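PDB 4R3U: 2-hydroxyisobutanoyl-CoA mutase large subunit from Aquincola tertiaricarbonis, which catalyses, together with its cobalamin-binding small subunit, the interconversion of 2-hydroxyisobutyryl-CoA and (S)-3-hydroxybutyryl-CoA. Local coordinates for residues E72-P77 / F82-Y87; Y320-K325 / E428-I433; A523-L528 / V557-G562. All coordinates share one frame; numbering follows the deposited sequence.

Interaction 1. Residues E72-P77 / F82-Y87; sequences EDIGLP and FTRGPY. With 3HC (3-hydroxybutanoyl-coenzyme A), chain E.
The hydroxyl of Thr83 donates to the carbonyl of Asp73, OG1 to O 2.7 Å, approaching 35° out of the carbonyl plane. Next to it the aliphatic part of Arg84 runs along the other backbone: CD lies 3.2 Å from Gly75 O, CG packs against Ile74 O, and the CG2 methyl of Ile74 sits obliquely to the guanidinium. The Arg84 chain bends at chi3 (69°), carrying its charged end past this backbone to a salt bridge with Asp414 and to the carbonyl of Tyr61 in a second copy of the subunit. Pro77 closes the far end, its ring beside the Arg84 side chain and its CB 3.4 Å from Tyr87 O. Between the segments, water 1 accepts from Arg84 N (3.0 Å) and lies 2.8 Å from Ile74 O. A type I turn from Phe82 to Gly85, closed by Gly85 N to Phe82 O, carries Thr83 and Arg84 at its two central positions, both directed at the other segment. Beyond this turn, the buried loop before strand 97-102 brings Tyr87, with Pro86 CG over one ring face, to the acyl-CoA site of the TIM-barrel domain, where Tyr87 OH lies 2.6 Å from phosphate oxygen O2A of the bound 3-hydroxybutanoyl-CoA.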
loop_
_atom_site.group_PDB
_atom_site.type_symbol
_atom_site.label_atom_id
_atom_site.label_comp_id
_atom_site.label_asym_id
_atom_site.label_seq_id
_atom_site.Cartn_x
_atom_site.Cartn_y
_atom_site.Cartn_z
ATOM N N GLU A 72 28.966 13.589 4.027
ATOM C CA GLU A 72 29.625 12.847 2.937
ATOM C C GLU A 72 29.099 11.410 2.833
ATOM O O GLU A 72 29.050 10.883 1.722
ATOM C CB GLU A 72 31.168 12.879 3.065
ATOM C CG GLU A 72 31.770 12.178 4.274
ATOM C CD GLU A 72 33.141 12.663 4.692
ATOM O OE1 GLU A 72 33.248 13.306 5.762
ATOM O OE2 GLU A 72 34.118 12.375 3.964
ATOM N N ASP A 73 28.702 10.783 3.990
ATOM C CA ASP A 73 28.147 9.420 4.100
ATOM C C ASP A 73 26.677 9.347 3.620
ATOM O O ASP A 73 26.114 8.250 3.468
ATOM C CB ASP A 73 28.304 8.873 5.539
ATOM C CG ASP A 73 29.617 8.150 5.788
ATOM O OD1 ASP A 73 30.524 8.264 4.948
ATOM O OD2 ASP A 73 29.737 7.475 6.821
ATOM N N ILE A 74 26.055 10.528 3.419
ATOM C CA ILE A 74 24.716 10.660 2.871
ATOM C C ILE A 74 24.969 11.018 1.402
ATOM O O ILE A 74 24.837 10.152 0.527
ATOM C CB ILE A 74 23.849 11.673 3.672
ATOM C CG1 ILE A 74 23.649 11.151 5.121
ATOM C CG2 ILE A 74 22.492 11.880 2.972
ATOM C CD1 ILE A 74 23.044 12.129 6.125
ATOM N N GLY A 75 25.480 12.229 1.185
ATOM C CA GLY A 75 25.930 12.725 -0.105
ATOM C C GLY A 75 24.903 12.871 -1.208
ATOM O O GLY A 75 23.889 13.572 -1.053
ATOM N N LEU A 76 25.222 12.263 -2.378
ATOM C CA LEU A 76 24.426 12.347 -3.600
ATOM C C LEU A 76 24.286 10.979 -4.319
ATOM O O LEU A 76 25.214 10.153 -4.266
ATOM C CB LEU A 76 25.056 13.396 -4.547
ATOM C CG LEU A 76 25.056 14.867 -4.075
ATOM C CD1 LEU A 76 26.072 15.700 -4.843
ATOM C CD2 LEU A 76 23.688 15.488 -4.206
ATOM N N PRO A 77 23.134 10.724 -4.997
ATOM C CA PRO A 77 22.976 9.434 -5.711
ATOM C C PRO A 77 23.945 9.313 -6.883
ATOM O O PRO A 77 24.248 10.321 -7.523
ATOM C CB PRO A 77 21.520 9.461 -6.179
ATOM C CG PRO A 77 21.153 10.930 -6.216
ATOM C CD PRO A 77 21.927 11.576 -5.127
ATOM N N PHE A 82 27.368 6.008 -2.328
ATOM C CA PHE A 82 26.103 5.585 -2.963
ATOM C C PHE A 82 24.938 5.261 -2.028
ATOM O O PHE A 82 24.011 4.574 -2.433
ATOM C CB PHE A 82 26.306 4.442 -3.997
ATOM C CG PHE A 82 27.467 4.615 -4.949
ATOM C CD1 PHE A 82 27.299 5.270 -6.163
ATOM C CD2 PHE A 82 28.722 4.105 -4.639
ATOM C CE1 PHE A 82 28.360 5.412 -7.043
ATOM C CE2 PHE A 82 29.792 4.282 -5.504
ATOM C CZ PHE A 82 29.602 4.916 -6.711
ATOM N N THR A 83 24.942 5.800 -0.809
ATOM C CA THR A 83 23.841 5.623 0.154
ATOM C C THR A 83 22.472 5.963 -0.500
ATOM O O THR A 83 21.498 5.212 -0.345
ATOM C CB THR A 83 24.135 6.527 1.352
ATOM O OG1 THR A 83 25.502 6.333 1.743
ATOM C CG2 THR A 83 23.138 6.346 2.532
ATOM N N ARG A 84 22.428 7.073 -1.270
ATOM C CA ARG A 84 21.234 7.608 -1.941
ATOM C C ARG A 84 20.839 6.941 -3.281
ATOM O O ARG A 84 19.796 7.267 -3.838
ATOM C CB ARG A 84 21.367 9.131 -2.080
ATOM C CG ARG A 84 21.917 9.769 -0.801
ATOM C CD ARG A 84 21.655 11.240 -0.722
ATOM N NE ARG A 84 20.239 11.489 -0.530
ATOM C CZ ARG A 84 19.644 12.633 -0.815
ATOM N NH1 ARG A 84 20.346 13.649 -1.300
ATOM N NH2 ARG A 84 18.336 12.773 -0.624
ATOM N N GLY A 85 21.638 5.997 -3.765
ATOM C CA GLY A 85 21.327 5.287 -4.992
ATOM C C GLY A 85 22.548 5.055 -5.854
ATOM O O GLY A 85 23.488 5.861 -5.829
ATOM N N PRO A 86 22.570 3.938 -6.624
ATOM C CA PRO A 86 23.753 3.654 -7.469
ATOM C C PRO A 86 23.870 4.532 -8.731
ATOM O O PRO A 86 24.960 4.635 -9.306
ATOM C CB PRO A 86 23.574 2.175 -7.825
ATOM C CG PRO A 86 22.091 1.987 -7.862
ATOM C CD PRO A 86 21.543 2.879 -6.756
ATOM N N TYR A 87 22.749 5.152 -9.168
ATOM C CA TYR A 87 22.695 6.006 -10.354
ATOM C C TYR A 87 22.340 7.460 -9.978
ATOM O O TYR A 87 21.594 7.679 -9.022
ATOM C CB TYR A 87 21.713 5.437 -11.413
ATOM C CG TYR A 87 21.803 3.943 -11.668
ATOM C CD1 TYR A 87 23.028 3.327 -11.914
ATOM C CD2 TYR A 87 20.655 3.157 -11.730
ATOM C CE1 TYR A 87 23.116 1.949 -12.126
ATOM C CE2 TYR A 87 20.725 1.784 -11.988
ATOM C CZ TYR A 87 21.958 1.187 -12.190
ATOM O OH TYR A 87 22.026 -0.158 -12.443
HETATM N N1A 3HC E . 20.046 6.155 -16.110
HETATM C C2A 3HC E . 20.823 5.612 -17.248
HETATM N N3A 3HC E . 20.804 4.144 -17.283
HETATM C C4A 3HC E . 20.126 3.420 -16.360
HETATM C C5A 3HC E . 19.447 4.004 -15.349
HETATM C C6A 3HC E . 19.433 5.349 -15.225
HETATM N N6A 3HC E . 18.749 5.869 -14.205
HETATM N N7A 3HC E . 18.887 3.027 -14.631
HETATM C C8A 3HC E . 19.205 1.863 -15.190
HETATM N N9A 3HC E . 19.992 2.101 -16.234
HETATM C C1B 3HC E . 20.616 1.133 -17.186
HETATM C C2B 3HC E . 21.631 0.229 -16.518
HETATM O O2B 3HC E . 22.931 0.827 -16.484
HETATM C C3B 3HC E . 21.592 -1.004 -17.405
HETATM O O3B 3HC E . 22.401 -0.812 -18.591
HETATM P P3B 3HC E . 23.413 -1.932 -19.165
HETATM O O7A 3HC E . 22.518 -3.068 -19.468
HETATM O O8A 3HC E . 23.973 -1.250 -20.357
HETATM O O9A 3HC E . 24.354 -2.121 -18.038
HETATM C C4B 3HC E . 20.131 -1.083 -17.836
HETATM O O4B 3HC E . 19.583 0.265 -17.707
HETATM C C5B 3HC E . 19.355 -2.105 -16.987
HETATM O O5B 3HC E . 19.140 -1.584 -15.657
HETATM P P1A 3HC E . 19.745 -2.268 -14.308
HETATM O O1A 3HC E . 20.976 -3.053 -14.596
HETATM O O2A 3HC E . 19.805 -1.236 -13.259
HETATM O O3A 3HC E . 18.451 -3.221 -13.972
HETATM P P2A 3HC E . 18.263 -4.796 -14.324
HETATM O O4A 3HC E . 16.921 -5.196 -13.877
HETATM O O5A 3HC E . 18.667 -5.093 -15.720
HETATM O O6A 3HC E . 19.356 -5.433 -13.374
HETATM C CBP 3HC E . 20.268 -6.552 -11.428
HETATM C CCP 3HC E . 19.268 -5.492 -11.940
HETATM C CDP 3HC E . 21.672 -6.002 -11.713
HETATM C CEP 3HC E . 20.121 -6.697 -9.908
HETATM C CAP 3HC E . 20.071 -7.921 -12.161
HETATM O OAP 3HC E . 21.057 -8.922 -11.826
HETATM C C9P 3HC E . 18.628 -8.503 -12.173
HETATM O O9P 3HC E . 17.822 -8.191 -13.051
HETATM N N8P 3HC E . 18.355 -9.428 -11.239
HETATM C C7P 3HC E . 17.051 -10.100 -11.195
HETATM C C6P 3HC E . 17.092 -11.268 -10.219
HETATM C C5P 3HC E . 15.724 -11.939 -10.058
HETATM O O5P 3HC E . 14.699 -11.497 -10.584
HETATM N N4P 3HC E . 15.769 -13.039 -9.299
HETATM C C3P 3HC E . 14.582 -13.825 -8.994
HETATM C C2P 3HC E . 14.845 -14.569 -7.713
HETATM S S1P 3HC E . 13.390 -15.517 -7.173
HETATM C C1 3HC E . 14.132 -16.255 -5.708
HETATM O O1 3HC E . 15.277 -16.702 -5.673
HETATM C C2 3HC E . 13.286 -16.227 -4.423
HETATM C C3 3HC E . 12.205 -17.312 -4.412
HETATM O O3 3HC E . 11.368 -17.155 -5.552
HETATM C C4 3HC E . 12.823 -18.718 -4.387
HETATM O O HOH W 1 24.999 8.585 -1.771
#

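Interaction 2. Residues Y320-K325 / E428-I433; sequences YAKIMK and EYEKKI
Lys322 reaches across from one helix to Glu430 on another, and the whole contact rests on this pair. Lys322 NZ donates to Glu430 OE1 at 2.7 Å in a salt bridge, meeting the oxygen on the syn side and 18° out of the carboxylate plane. Both chains are extended beyond CG and cross at about a right angle; Lys322 CD lies 3.4 Å from Glu430 OE1. Glu430 gets there with CG anti to its backbone nitrogen (chi1 -174°).

Neither charge depends on the other alone. The Lys322 ammonium has a second carboxylate partner in Asp73 OD2, while Glu430 OE2 pairs with Arg318, one turn before Lys322 on the same helix. Each carboxylate oxygen of the buried Glu430 is thus met by a different cation, which would be expected to favour its ionised form. An alanine in place of Lys322 would remove the ammonium, and Glu430 OE1 and Asp73 OD2 would probably be left without this shared cation, two acidic groups then facing each other less well compensated.

The bridge spans helix 306-327 and helix 420-442. Around it the two helices also pack through Lys322 and Ile323 on Phe434, and through Glu430 and Ile433 on Cys319. Helix 264-283 lies against both, meeting Tyr320 through Leu275 and Ile433 through Leu265, and Tyr320 sets its ring edge-to-face with Phe298 at the start of strand 298-302.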
loop_
_atom_site.group_PDB
_atom_site.type_symbol
_atom_site.label_atom_id
_atom_site.label_comp_id
_atom_site.label_asym_id
_atom_site.label_seq_id
_atom_site.Cartn_x
_atom_site.Cartn_y
_atom_site.Cartn_z
ATOM N N TYR A 320 28.904 -1.729 1.211
ATOM C CA TYR A 320 29.430 -2.281 -0.023
ATOM C C TYR A 320 30.454 -1.352 -0.657
ATOM O O TYR A 320 31.528 -1.826 -1.027
ATOM C CB TYR A 320 28.294 -2.573 -1.015
ATOM C CG TYR A 320 28.792 -3.058 -2.363
ATOM C CD1 TYR A 320 29.299 -4.346 -2.519
ATOM C CD2 TYR A 320 28.764 -2.225 -3.480
ATOM C CE1 TYR A 320 29.748 -4.805 -3.758
ATOM C CE2 TYR A 320 29.208 -2.670 -4.720
ATOM C CZ TYR A 320 29.703 -3.960 -4.853
ATOM O OH TYR A 320 30.146 -4.401 -6.069
ATOM N N ALA A 321 30.125 -0.035 -0.786
ATOM C CA ALA A 321 31.046 0.961 -1.351
ATOM C C ALA A 321 32.366 0.981 -0.577
ATOM O O ALA A 321 33.438 0.863 -1.196
ATOM C CB ALA A 321 30.418 2.333 -1.333
ATOM N N LYS A 322 32.270 1.067 0.784
ATOM C CA LYS A 322 33.413 1.127 1.689
ATOM C C LYS A 322 34.310 -0.101 1.594
ATOM O O LYS A 322 35.525 0.051 1.578
ATOM C CB LYS A 322 32.963 1.419 3.130
ATOM C CG LYS A 322 32.481 2.850 3.306
ATOM C CD LYS A 322 31.874 3.142 4.672
ATOM C CE LYS A 322 31.658 4.636 4.816
ATOM N NZ LYS A 322 31.270 5.021 6.198
ATOM N N ILE A 323 33.704 -1.304 1.487
ATOM C CA ILE A 323 34.406 -2.599 1.395
ATOM C C ILE A 323 35.205 -2.667 0.096
ATOM O O ILE A 323 36.397 -2.960 0.125
ATOM C CB ILE A 323 33.409 -3.790 1.538
ATOM C CG1 ILE A 323 32.826 -3.881 2.973
ATOM C CG2 ILE A 323 34.037 -5.115 1.125
ATOM C CD1 ILE A 323 31.478 -4.774 3.055
ATOM N N MET A 324 34.540 -2.389 -1.038
ATOM C CA MET A 324 35.128 -2.406 -2.377
ATOM C C MET A 324 36.285 -1.415 -2.531
ATOM O O MET A 324 37.360 -1.804 -3.004
ATOM C CB MET A 324 34.034 -2.215 -3.450
ATOM C CG MET A 324 32.972 -3.324 -3.443
ATOM S SD MET A 324 33.584 -5.051 -3.359
ATOM C CE MET A 324 34.042 -5.293 -4.986
ATOM N N LYS A 325 36.103 -0.175 -2.042
ATOM C CA LYS A 325 37.135 0.851 -2.073
ATOM C C LYS A 325 38.252 0.572 -1.087
ATOM O O LYS A 325 39.409 0.487 -1.502
ATOM C CB LYS A 325 36.551 2.261 -1.821
ATOM C CG LYS A 325 37.561 3.382 -2.106
ATOM C CD LYS A 325 37.241 4.677 -1.371
ATOM C CE LYS A 325 37.773 5.851 -2.130
ATOM N NZ LYS A 325 37.064 7.103 -1.761
ATOM N N GLU A 428 23.206 2.946 12.170
ATOM C CA GLU A 428 23.152 1.860 13.153
ATOM C C GLU A 428 23.364 0.532 12.431
ATOM O O GLU A 428 24.224 -0.251 12.843
ATOM C CB GLU A 428 21.829 1.876 13.941
ATOM C CG GLU A 428 21.969 2.450 15.338
ATOM C CD GLU A 428 22.838 1.624 16.282
ATOM O OE1 GLU A 428 24.010 2.013 16.499
ATOM O OE2 GLU A 428 22.353 0.586 16.793
ATOM N N TYR A 429 22.653 0.317 11.301
ATOM C CA TYR A 429 22.831 -0.871 10.469
ATOM C C TYR A 429 24.285 -1.040 9.988
ATOM O O TYR A 429 24.848 -2.115 10.175
ATOM C CB TYR A 429 21.828 -0.901 9.292
ATOM C CG TYR A 429 20.633 -1.754 9.624
ATOM C CD1 TYR A 429 20.639 -3.130 9.370
ATOM C CD2 TYR A 429 19.555 -1.226 10.333
ATOM C CE1 TYR A 429 19.578 -3.942 9.767
ATOM C CE2 TYR A 429 18.485 -2.024 10.720
ATOM C CZ TYR A 429 18.497 -3.378 10.429
ATOM O OH TYR A 429 17.466 -4.166 10.865
ATOM N N GLU A 430 24.900 0.041 9.452
ATOM C CA GLU A 430 26.283 0.097 8.967
ATOM C C GLU A 430 27.279 -0.442 10.015
ATOM O O GLU A 430 27.989 -1.411 9.756
ATOM C CB GLU A 430 26.631 1.540 8.574
ATOM C CG GLU A 430 27.996 1.657 7.921
ATOM C CD GLU A 430 28.627 3.031 7.916
ATOM O OE1 GLU A 430 29.748 3.159 7.377
ATOM O OE2 GLU A 430 28.038 3.965 8.507
ATOM N N LYS A 431 27.277 0.166 11.213
ATOM C CA LYS A 431 28.126 -0.202 12.335
ATOM C C LYS A 431 27.895 -1.657 12.771
ATOM O O LYS A 431 28.866 -2.401 12.930
ATOM C CB LYS A 431 27.954 0.789 13.497
ATOM C CG LYS A 431 28.465 2.191 13.155
ATOM C CD LYS A 431 28.047 3.246 14.175
ATOM C CE LYS A 431 28.597 4.623 13.858
ATOM N NZ LYS A 431 28.010 5.684 14.729
ATOM N N LYS A 432 26.620 -2.071 12.914
ATOM C CA LYS A 432 26.250 -3.437 13.317
ATOM C C LYS A 432 26.654 -4.452 12.274
ATOM O O LYS A 432 27.108 -5.538 12.642
ATOM C CB LYS A 432 24.765 -3.551 13.694
ATOM C CG LYS A 432 24.359 -2.840 14.990
ATOM C CD LYS A 432 24.748 -3.580 16.264
ATOM C CE LYS A 432 24.777 -2.628 17.440
ATOM N NZ LYS A 432 25.534 -3.183 18.597
ATOM N N ILE A 433 26.566 -4.077 10.971
ATOM C CA ILE A 433 27.007 -4.915 9.838
ATOM C C ILE A 433 28.529 -5.108 9.905
ATOM O O ILE A 433 28.992 -6.245 9.835
ATOM C CB ILE A 433 26.570 -4.333 8.460
ATOM C CG1 ILE A 433 25.070 -4.606 8.162
ATOM C CG2 ILE A 433 27.476 -4.816 7.297
ATOM C CD1 ILE A 433 24.395 -3.500 7.227
#

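Interaction 3. Residues A523-L528 / V557-G562; sequences AMLDQL and VEKLKG
Lys559 lies over Leu525 before its ammonium meets Asp526. With CG anti to the backbone nitrogen (chi1 -169°), Lys559 CG is set against the neighbouring helix, 3.9 Å from Leu525 CB and 3.7 Å from Leu525 O. The bend at chi2 (73°) then sends CD, CE and NZ toward Asp526, where Lys559 NZ donates to Asp526 OD1 at 2.8 Å, nearly in line with that oxygen's bond to CG. Although the CB of Asp526 points away from the other helix, its carboxylate comes nearer the lysine. The salt bridge lies at the more exposed border of the contact.

On the buried side Leu528 and Leu560 meet at about a right angle. Leu528 sets its CD2 against the branched end of Leu560, over CG and both methyls, with Leu528 CD2 3.9 Å from Leu560 CD1.

The short axes approach to 9.9 Å and cross at -43°. Helix 518-532 thus packs on helix 553-564, with Leu525 and Leu528 also touching Asp555 and Ile556 a turn earlier on the latter. Helix 540-549, which comes between them in sequence, receives Met524 and Leu528, while Leu560 continues onto Trp184 of helix 183-196.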
loop_
_atom_site.group_PDB
_atom_site.type_symbol
_atom_site.label_atom_id
_atom_site.label_comp_id
_atom_site.label_asym_id
_atom_site.label_seq_id
_atom_site.Cartn_x
_atom_site.Cartn_y
_atom_site.Cartn_z
ATOM N N ALA A 523 32.947 -38.275 -24.978
ATOM C CA ALA A 523 34.341 -37.815 -25.060
ATOM C C ALA A 523 34.486 -36.414 -24.438
ATOM O O ALA A 523 35.437 -36.165 -23.693
ATOM C CB ALA A 523 34.789 -37.787 -26.510
ATOM N N MET A 524 33.510 -35.514 -24.718
ATOM C CA MET A 524 33.480 -34.154 -24.206
ATOM C C MET A 524 33.260 -34.159 -22.683
ATOM O O MET A 524 33.752 -33.255 -22.006
ATOM C CB MET A 524 32.376 -33.353 -24.894
ATOM C CG MET A 524 32.762 -32.744 -26.219
ATOM S SD MET A 524 31.390 -31.762 -26.906
ATOM C CE MET A 524 32.221 -30.964 -28.250
ATOM N N LEU A 525 32.527 -35.167 -22.147
ATOM C CA LEU A 525 32.315 -35.315 -20.708
ATOM C C LEU A 525 33.640 -35.715 -20.035
ATOM O O LEU A 525 33.957 -35.221 -18.954
ATOM C CB LEU A 525 31.205 -36.354 -20.402
ATOM C CG LEU A 525 29.756 -35.896 -20.634
ATOM C CD1 LEU A 525 28.803 -37.040 -20.492
ATOM C CD2 LEU A 525 29.356 -34.729 -19.714
ATOM N N ASP A 526 34.432 -36.571 -20.706
ATOM C CA ASP A 526 35.743 -36.998 -20.223
ATOM C C ASP A 526 36.706 -35.806 -20.249
ATOM O O ASP A 526 37.598 -35.721 -19.402
ATOM C CB ASP A 526 36.306 -38.146 -21.073
ATOM C CG ASP A 526 35.615 -39.495 -20.973
ATOM O OD1 ASP A 526 34.813 -39.688 -20.033
ATOM O OD2 ASP A 526 35.928 -40.384 -21.807
ATOM N N GLN A 527 36.527 -34.887 -21.224
ATOM C CA GLN A 527 37.334 -33.673 -21.314
ATOM C C GLN A 527 36.936 -32.753 -20.152
ATOM O O GLN A 527 37.802 -32.123 -19.557
ATOM C CB GLN A 527 37.115 -32.947 -22.643
ATOM C CG GLN A 527 37.761 -33.561 -23.864
ATOM C CD GLN A 527 37.108 -33.030 -25.119
ATOM O OE1 GLN A 527 36.530 -33.782 -25.908
ATOM N NE2 GLN A 527 37.143 -31.714 -25.317
ATOM N N LEU A 528 35.641 -32.687 -19.820
ATOM C CA LEU A 528 35.143 -31.864 -18.712
ATOM C C LEU A 528 35.759 -32.234 -17.340
ATOM O O LEU A 528 36.128 -31.335 -16.582
ATOM C CB LEU A 528 33.610 -31.835 -18.671
ATOM C CG LEU A 528 32.996 -30.732 -17.831
ATOM C CD1 LEU A 528 33.080 -29.367 -18.549
ATOM C CD2 LEU A 528 31.580 -31.092 -17.464
ATOM N N VAL A 557 26.194 -32.989 -14.664
ATOM C CA VAL A 557 26.144 -33.070 -13.195
ATOM C C VAL A 557 26.677 -34.411 -12.666
ATOM O O VAL A 557 27.531 -34.414 -11.765
ATOM C CB VAL A 557 24.742 -32.701 -12.630
ATOM C CG1 VAL A 557 24.516 -33.243 -11.214
ATOM C CG2 VAL A 557 24.498 -31.193 -12.689
ATOM N N GLU A 558 26.182 -35.542 -13.229
ATOM C CA GLU A 558 26.584 -36.891 -12.794
ATOM C C GLU A 558 28.030 -37.186 -13.024
ATOM O O GLU A 558 28.675 -37.732 -12.126
ATOM C CB GLU A 558 25.695 -37.982 -13.382
ATOM C CG GLU A 558 24.286 -37.966 -12.817
ATOM C CD GLU A 558 24.152 -37.990 -11.305
ATOM O OE1 GLU A 558 24.623 -38.968 -10.676
ATOM O OE2 GLU A 558 23.551 -37.036 -10.757
ATOM N N LYS A 559 28.560 -36.804 -14.210
ATOM C CA LYS A 559 29.967 -36.988 -14.570
ATOM C C LYS A 559 30.892 -36.331 -13.517
ATOM O O LYS A 559 31.858 -36.953 -13.073
ATOM C CB LYS A 559 30.230 -36.416 -15.978
ATOM C CG LYS A 559 31.579 -36.780 -16.549
ATOM C CD LYS A 559 31.619 -38.237 -16.960
ATOM C CE LYS A 559 32.962 -38.665 -17.484
ATOM N NZ LYS A 559 32.923 -40.075 -17.958
ATOM N N LEU A 560 30.556 -35.086 -13.093
ATOM C CA LEU A 560 31.339 -34.322 -12.117
ATOM C C LEU A 560 31.246 -34.831 -10.676
ATOM O O LEU A 560 32.199 -34.632 -9.913
ATOM C CB LEU A 560 31.144 -32.802 -12.248
ATOM C CG LEU A 560 31.509 -32.172 -13.606
ATOM C CD1 LEU A 560 31.309 -30.665 -13.572
ATOM C CD2 LEU A 560 32.965 -32.472 -14.016
ATOM N N LYS A 561 30.138 -35.542 -10.321
ATOM C CA LYS A 561 29.954 -36.169 -9.003
ATOM C C LYS A 561 31.017 -37.278 -8.768
ATOM O O LYS A 561 31.450 -37.478 -7.636
ATOM C CB LYS A 561 28.557 -36.775 -8.871
ATOM C CG LYS A 561 27.494 -35.783 -8.442
ATOM C CD LYS A 561 26.134 -36.450 -8.478
ATOM C CE LYS A 561 25.041 -35.550 -7.968
ATOM N NZ LYS A 561 23.697 -36.121 -8.240
ATOM N N GLY A 562 31.438 -37.944 -9.848
ATOM C CA GLY A 562 32.472 -38.978 -9.850
ATOM C C GLY A 562 33.837 -38.526 -9.355
ATOM O O GLY A 562 34.580 -39.334 -8.781
#

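In the fold
The three contacts follow one another along the chain, each closing before the next opens, and all belong to the region homologous to methylmalonyl-CoA mutase. Interactions 1 and 2 are neighbours, their centres 13 Å apart, joined by the salt bridge between Asp73 and Lys322 and by Phe82 packing on Ala321. Helix 306-327 thereby connects the substrate-binding loop that carries Tyr87, which also touches a second copy of the subunit, to helix 420-442. Interaction 3 stands apart, its centre 47 Å from that of interaction 1 and 41 Å from that of interaction 2. It joins two C-terminal helices on the opposite side of the chain's centre from interaction 1 and includes none of the known substrate-binding residues.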